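Local coordinates for circadian clock oscillator protein KaiA (Nostoc sp., PDB 1R5Q) that probably acts in the cyanobacterial KaiABC clock by binding KaiC and stimulating its autophosphorylation, through a domain that also forms homodimers, at residues Q12-D17 with I40-C45; E34-F39 with L85-A90. All coordinates share one frame; numbering follows the deposited sequence.

Contact 1 (Q12-D17 with I40-C45)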
loop_
_atom_site.group_PDB
_atom_site.type_symbol
_atom_site.label_atom_id
_atom_site.label_comp_id
_atom_site.label_asym_id
_atom_site.label_seq_id
_atom_site.Cartn_x
_atom_site.Cartn_y
_atom_site.Cartn_z
ATOM N N GLN A 12 7.154 -7.051 -5.094
ATOM C CA GLN A 12 6.041 -7.460 -5.959
ATOM C C GLN A 12 4.908 -8.023 -5.110
ATOM O O GLN A 12 3.721 -7.811 -5.411
ATOM C CB GLN A 12 6.492 -8.497 -7.005
ATOM C CG GLN A 12 7.183 -7.878 -8.223
ATOM C CD GLN A 12 6.362 -6.753 -8.865
ATOM O OE1 GLN A 12 6.818 -5.601 -8.964
ATOM N NE2 GLN A 12 5.149 -7.079 -9.301
ATOM N N GLN A 13 5.264 -8.734 -4.046
ATOM C CA GLN A 13 4.255 -9.275 -3.142
ATOM C C GLN A 13 3.527 -8.092 -2.468
ATOM O O GLN A 13 2.301 -8.095 -2.333
ATOM C CB GLN A 13 4.903 -10.168 -2.076
ATOM C CG GLN A 13 5.473 -11.491 -2.624
ATOM C CD GLN A 13 6.151 -12.361 -1.560
ATOM O OE1 GLN A 13 6.530 -13.504 -1.830
ATOM N NE2 GLN A 13 6.311 -11.817 -0.351
ATOM N N LEU A 14 4.291 -7.086 -2.041
ATOM C CA LEU A 14 3.701 -5.916 -1.397
ATOM C C LEU A 14 2.769 -5.181 -2.349
ATOM O O LEU A 14 1.702 -4.733 -1.948
ATOM C CB LEU A 14 4.802 -4.973 -0.897
ATOM C CG LEU A 14 5.568 -5.558 0.287
ATOM C CD1 LEU A 14 6.771 -4.676 0.615
ATOM C CD2 LEU A 14 4.633 -5.685 1.472
ATOM N N LYS A 15 3.177 -5.044 -3.605
ATOM C CA LYS A 15 2.331 -4.393 -4.596
ATOM C C LYS A 15 1.022 -5.203 -4.728
ATOM O O LYS A 15 -0.082 -4.644 -4.758
ATOM C CB LYS A 15 3.065 -4.312 -5.939
ATOM C CG LYS A 15 2.232 -3.771 -7.084
ATOM C CD LYS A 15 3.110 -3.246 -8.222
ATOM C CE LYS A 15 2.266 -2.791 -9.410
ATOM N NZ LYS A 15 3.097 -2.129 -10.467
ATOM N N SER A 16 1.154 -6.523 -4.788
ATOM C CA SER A 16 -0.013 -7.380 -4.892
ATOM C C SER A 16 -0.932 -7.161 -3.692
ATOM O O SER A 16 -2.145 -7.042 -3.852
ATOM C CB SER A 16 0.404 -8.860 -4.972
ATOM O OG SER A 16 -0.688 -9.701 -4.636
ATOM N N ASP A 17 -0.350 -7.103 -2.496
ATOM C CA ASP A 17 -1.129 -6.910 -1.271
ATOM C C ASP A 17 -1.856 -5.559 -1.248
ATOM O O ASP A 17 -3.018 -5.475 -0.816
ATOM C CB ASP A 17 -0.211 -7.009 -0.048
ATOM C CG ASP A 17 0.383 -8.419 0.147
ATOM O OD1 ASP A 17 1.337 -8.543 0.932
ATOM O OD2 ASP A 17 -0.105 -9.397 -0.466
ATOM N N ILE A 40 1.153 -3.077 6.654
ATOM C CA ILE A 40 1.933 -2.133 7.443
ATOM C C ILE A 40 3.107 -2.826 8.160
ATOM O O ILE A 40 4.238 -2.349 8.130
ATOM C CB ILE A 40 1.036 -1.421 8.477
ATOM C CG1 ILE A 40 0.006 -0.549 7.734
ATOM C CG2 ILE A 40 1.879 -0.583 9.437
ATOM C CD1 ILE A 40 0.611 0.426 6.697
ATOM N N ASN A 41 2.828 -3.962 8.782
ATOM C CA ASN A 41 3.866 -4.684 9.508
ATOM C C ASN A 41 4.993 -5.141 8.571
ATOM O O ASN A 41 6.167 -5.140 8.949
ATOM C CB ASN A 41 3.224 -5.862 10.250
ATOM C CG ASN A 41 4.185 -6.550 11.210
ATOM O OD1 ASN A 41 4.700 -7.626 10.915
ATOM N ND2 ASN A 41 4.424 -5.930 12.367
ATOM N N ALA A 42 4.648 -5.493 7.341
ATOM C CA ALA A 42 5.647 -5.942 6.382
ATOM C C ALA A 42 6.549 -4.819 5.890
ATOM O O ALA A 42 7.758 -5.015 5.797
ATOM C CB ALA A 42 4.973 -6.636 5.184
ATOM N N VAL A 43 5.982 -3.653 5.550
ATOM C CA VAL A 43 6.804 -2.541 5.064
ATOM C C VAL A 43 7.632 -1.996 6.224
ATOM O O VAL A 43 8.741 -1.494 6.029
ATOM C CB VAL A 43 5.945 -1.379 4.434
ATOM C CG1 VAL A 43 5.163 -1.897 3.233
ATOM C CG2 VAL A 43 4.983 -0.825 5.440
ATOM N N PHE A 44 7.066 -2.110 7.424
ATOM C CA PHE A 44 7.691 -1.691 8.676
ATOM C C PHE A 44 8.902 -2.608 8.924
ATOM O O PHE A 44 10.013 -2.140 9.112
ATOM C CB PHE A 44 6.671 -1.858 9.796
ATOM C CG PHE A 44 7.173 -1.498 11.171
ATOM C CD1 PHE A 44 7.681 -0.232 11.443
ATOM C CD2 PHE A 44 7.062 -2.411 12.214
ATOM C CE1 PHE A 44 8.065 0.124 12.733
ATOM C CE2 PHE A 44 7.438 -2.070 13.505
ATOM C CZ PHE A 44 7.941 -0.793 13.769
ATOM N N CYS A 45 8.677 -3.917 8.909
ATOM C CA CYS A 45 9.776 -4.868 9.130
ATOM C C CYS A 45 10.881 -4.850 8.069
ATOM O O CYS A 45 12.037 -5.107 8.395
ATOM C CB CYS A 45 9.218 -6.279 9.241
ATOM S SG CYS A 45 8.298 -6.469 10.734
#
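Between segments 12-17 and 40-45 the backbones come nearest at Leu14 and Val43, CA to CA 7.9 Å. Both segments are regular helix, with the backbone bonds from Ser16 N to Gln12 O and from Phe44 N to Ile40 O each 2.9 Å long. No hydrogen bond joins them, and the contact is made by three apolar side chains. Leu14 does the reaching. Its CG stands beside the backbone N and anti to the carbonyl carbon (chi1 -70°), which carries the forked end across to the other helix. One methyl goes to each partner: CD2 lies 3.8 Å from Ala42 CB, and CD1 is 4.1 Å from Val43 CG1. This is ordinary helix-to-helix packing inside the four-helix bundle of the KaiA C-terminal domain. The short Ala42 lets the CD2 branch sit close to helix 33-45, whereas Val43, whose CA-CB bond is aimed less directly at Leu14, offers the CG1 branch and crosses the leucine at a slant. Ile48, in the loop after helix 33-45, touches both Leu14 and Val43, and Leu92 of helix 82-100 also packs on Val43. Lys15, one residue on from Leu14, forms salt bridges with Glu59 and Glu63 of helix 50-67.

Contact 2 (E34-F39 with L85-A90)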
loop_
_atom_site.group_PDB
_atom_site.type_symbol
_atom_site.label_atom_id
_atom_site.label_comp_id
_atom_site.label_asym_id
_atom_site.label_seq_id
_atom_site.Cartn_x
_atom_site.Cartn_y
_atom_site.Cartn_z
ATOM N N GLU A 34 -7.391 -6.150 8.699
ATOM C CA GLU A 34 -6.296 -7.107 8.774
ATOM C C GLU A 34 -5.367 -7.024 7.577
ATOM O O GLU A 34 -4.168 -7.240 7.705
ATOM C CB GLU A 34 -6.844 -8.532 8.902
ATOM C CG GLU A 34 -6.613 -9.131 10.282
ATOM C CD GLU A 34 -5.135 -9.161 10.652
ATOM O OE1 GLU A 34 -4.387 -9.945 10.022
ATOM O OE2 GLU A 34 -4.723 -8.396 11.560
ATOM N N LYS A 35 -5.919 -6.732 6.408
ATOM C CA LYS A 35 -5.087 -6.618 5.219
ATOM C C LYS A 35 -4.140 -5.436 5.392
ATOM O O LYS A 35 -2.963 -5.517 5.051
ATOM C CB LYS A 35 -5.936 -6.381 3.972
ATOM C CG LYS A 35 -6.704 -7.591 3.469
ATOM C CD LYS A 35 -7.512 -7.235 2.212
ATOM C CE LYS A 35 -8.349 -8.422 1.742
ATOM N NZ LYS A 35 -9.286 -8.053 0.649
ATOM N N ILE A 36 -4.668 -4.342 5.927
ATOM C CA ILE A 36 -3.884 -3.133 6.136
ATOM C C ILE A 36 -2.862 -3.336 7.244
ATOM O O ILE A 36 -1.718 -2.929 7.115
ATOM C CB ILE A 36 -4.792 -1.920 6.494
ATOM C CG1 ILE A 36 -5.557 -1.454 5.244
ATOM C CG2 ILE A 36 -3.951 -0.768 7.036
ATOM C CD1 ILE A 36 -6.598 -0.390 5.537
ATOM N N ASP A 37 -3.281 -3.973 8.330
ATOM C CA ASP A 37 -2.377 -4.203 9.445
ATOM C C ASP A 37 -1.200 -5.072 9.015
ATOM O O ASP A 37 -0.065 -4.818 9.402
ATOM C CB ASP A 37 -3.124 -4.847 10.620
ATOM C CG ASP A 37 -3.948 -3.836 11.414
ATOM O OD1 ASP A 37 -3.495 -2.674 11.575
ATOM O OD2 ASP A 37 -5.041 -4.205 11.899
ATOM N N LYS A 38 -1.471 -6.073 8.188
ATOM C CA LYS A 38 -0.420 -6.970 7.709
ATOM C C LYS A 38 0.541 -6.285 6.741
ATOM O O LYS A 38 1.750 -6.529 6.786
ATOM C CB LYS A 38 -1.035 -8.198 7.030
ATOM C CG LYS A 38 -1.718 -9.158 7.984
ATOM C CD LYS A 38 -2.173 -10.433 7.254
ATOM C CE LYS A 38 -1.003 -11.147 6.568
ATOM N NZ LYS A 38 -1.421 -12.431 5.902
ATOM N N PHE A 39 -0.005 -5.452 5.853
ATOM C CA PHE A 39 0.789 -4.705 4.885
ATOM C C PHE A 39 1.709 -3.749 5.654
ATOM O O PHE A 39 2.895 -3.618 5.345
ATOM C CB PHE A 39 -0.129 -3.889 3.936
ATOM C CG PHE A 39 0.627 -2.985 2.967
ATOM C CD1 PHE A 39 1.171 -3.498 1.795
ATOM C CD2 PHE A 39 0.827 -1.635 3.256
ATOM C CE1 PHE A 39 1.896 -2.700 0.937
ATOM C CE2 PHE A 39 1.562 -0.817 2.392
ATOM C CZ PHE A 39 2.097 -1.346 1.237
ATOM N N LEU A 85 -4.243 6.001 0.546
ATOM C CA LEU A 85 -2.834 6.304 0.777
ATOM C C LEU A 85 -2.648 7.052 2.099
ATOM O O LEU A 85 -1.712 6.791 2.856
ATOM C CB LEU A 85 -2.273 7.120 -0.387
ATOM C CG LEU A 85 -0.777 7.474 -0.316
ATOM C CD1 LEU A 85 0.081 6.202 -0.124
ATOM C CD2 LEU A 85 -0.382 8.213 -1.597
ATOM N N ILE A 86 -3.543 7.988 2.377
ATOM C CA ILE A 86 -3.472 8.709 3.636
ATOM C C ILE A 86 -3.569 7.734 4.805
ATOM O O ILE A 86 -2.786 7.808 5.761
ATOM C CB ILE A 86 -4.620 9.749 3.762
ATOM C CG1 ILE A 86 -4.327 10.945 2.834
ATOM C CG2 ILE A 86 -4.748 10.213 5.237
ATOM C CD1 ILE A 86 -5.549 11.825 2.553
ATOM N N ASP A 87 -4.529 6.821 4.711
ATOM C CA ASP A 87 -4.799 5.828 5.747
ATOM C C ASP A 87 -3.574 4.930 5.985
ATOM O O ASP A 87 -3.225 4.614 7.124
ATOM C CB ASP A 87 -6.008 5.000 5.310
ATOM C CG ASP A 87 -6.640 4.190 6.444
ATOM O OD1 ASP A 87 -7.718 3.615 6.202
ATOM O OD2 ASP A 87 -6.079 4.114 7.557
ATOM N N ILE A 88 -2.918 4.543 4.897
ATOM C CA ILE A 88 -1.741 3.680 4.948
ATOM C C ILE A 88 -0.570 4.417 5.591
ATOM O O ILE A 88 0.088 3.895 6.502
ATOM C CB ILE A 88 -1.351 3.236 3.503
ATOM C CG1 ILE A 88 -2.341 2.172 3.007
ATOM C CG2 ILE A 88 0.113 2.759 3.453
ATOM C CD1 ILE A 88 -2.244 0.874 3.757
ATOM N N LEU A 89 -0.318 5.638 5.128
ATOM C CA LEU A 89 0.778 6.427 5.679
ATOM C C LEU A 89 0.572 6.787 7.149
ATOM O O LEU A 89 1.535 6.832 7.906
ATOM C CB LEU A 89 1.016 7.688 4.847
ATOM C CG LEU A 89 1.502 7.447 3.407
ATOM C CD1 LEU A 89 1.678 8.775 2.672
ATOM C CD2 LEU A 89 2.822 6.673 3.440
ATOM N N ALA A 90 -0.668 7.053 7.542
ATOM C CA ALA A 90 -0.985 7.379 8.933
ATOM C C ALA A 90 -0.686 6.151 9.809
ATOM O O ALA A 90 -0.149 6.281 10.915
ATOM C CB ALA A 90 -2.469 7.757 9.072
#
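Asp87 OD1 is hydrogen-bonded to the hydroxyl of Tyr25, and that oxygen also lies 4.2 Å from Ile36 CD1, a van der Waals approach and no polar bond. Around it the contact is hydrocarbon, and Ile88 has the largest share. Here the axes of the short segments 34-39 and 85-90 approach to 10.6 Å and cross at -51°, with Ile36 and Ile88 at the nearest backbone point, 7.2 Å between CA atoms. Ile88 has CG1 beside its backbone N, and a further turn at chi2 (-67°) sends CD1 into the angle between two partners. That methyl is 4.0 Å from Ile36 CG2 and also 4.0 Å from Phe39 CD2. The other branch, CG2, reaches Phe39 CE2 at 4.0 Å, so two methyls of the isoleucine meet two bonded ring carbons, CD2 and CE2. Phe39 extends to meet it with CG anti to the backbone N (chi1 175°); the two side chains run at about a right angle, with Ile88 CD1 approaching the ring obliquely. Both residues also touch Tyr18 of helix 8-24, whose ring meets that of Phe39, and Ile21 packs on Phe39 as well. Three helices of the KaiA C-terminal four-helix bundle therefore share this core. With no hydrogen bond joining the two segments, their cohesion here comes from dispersion and the burial of Ile36, Phe39 and Ile88, while the Asp87 carboxylate has Tyr25 as a polar partner.

From the N terminus, the chain runs along helix 8-24, which supplies 12-17, and returns on helix 33-45, where contact 1 closes a loop of 22 residues. The first half of that same helix, 34-39, waits for helix 82-100, and contact 2 closes a longer loop of 45 residues that takes in helix 50-67. Because 34-39 precedes 40-45, the two closures cross rather than nest. Helix 33-45 serves both: contact 1 uses its later residues, contact 2 its earlier ones, though Phe39 also packs on helix 8-24 and Ile40 on 82-100. The centres lie 10 Å apart and the contacts touch: Phe39 CE1 is 3.5 Å from Leu14 O, and Ile40 CD1 is 3.5 Å from Ile88 O.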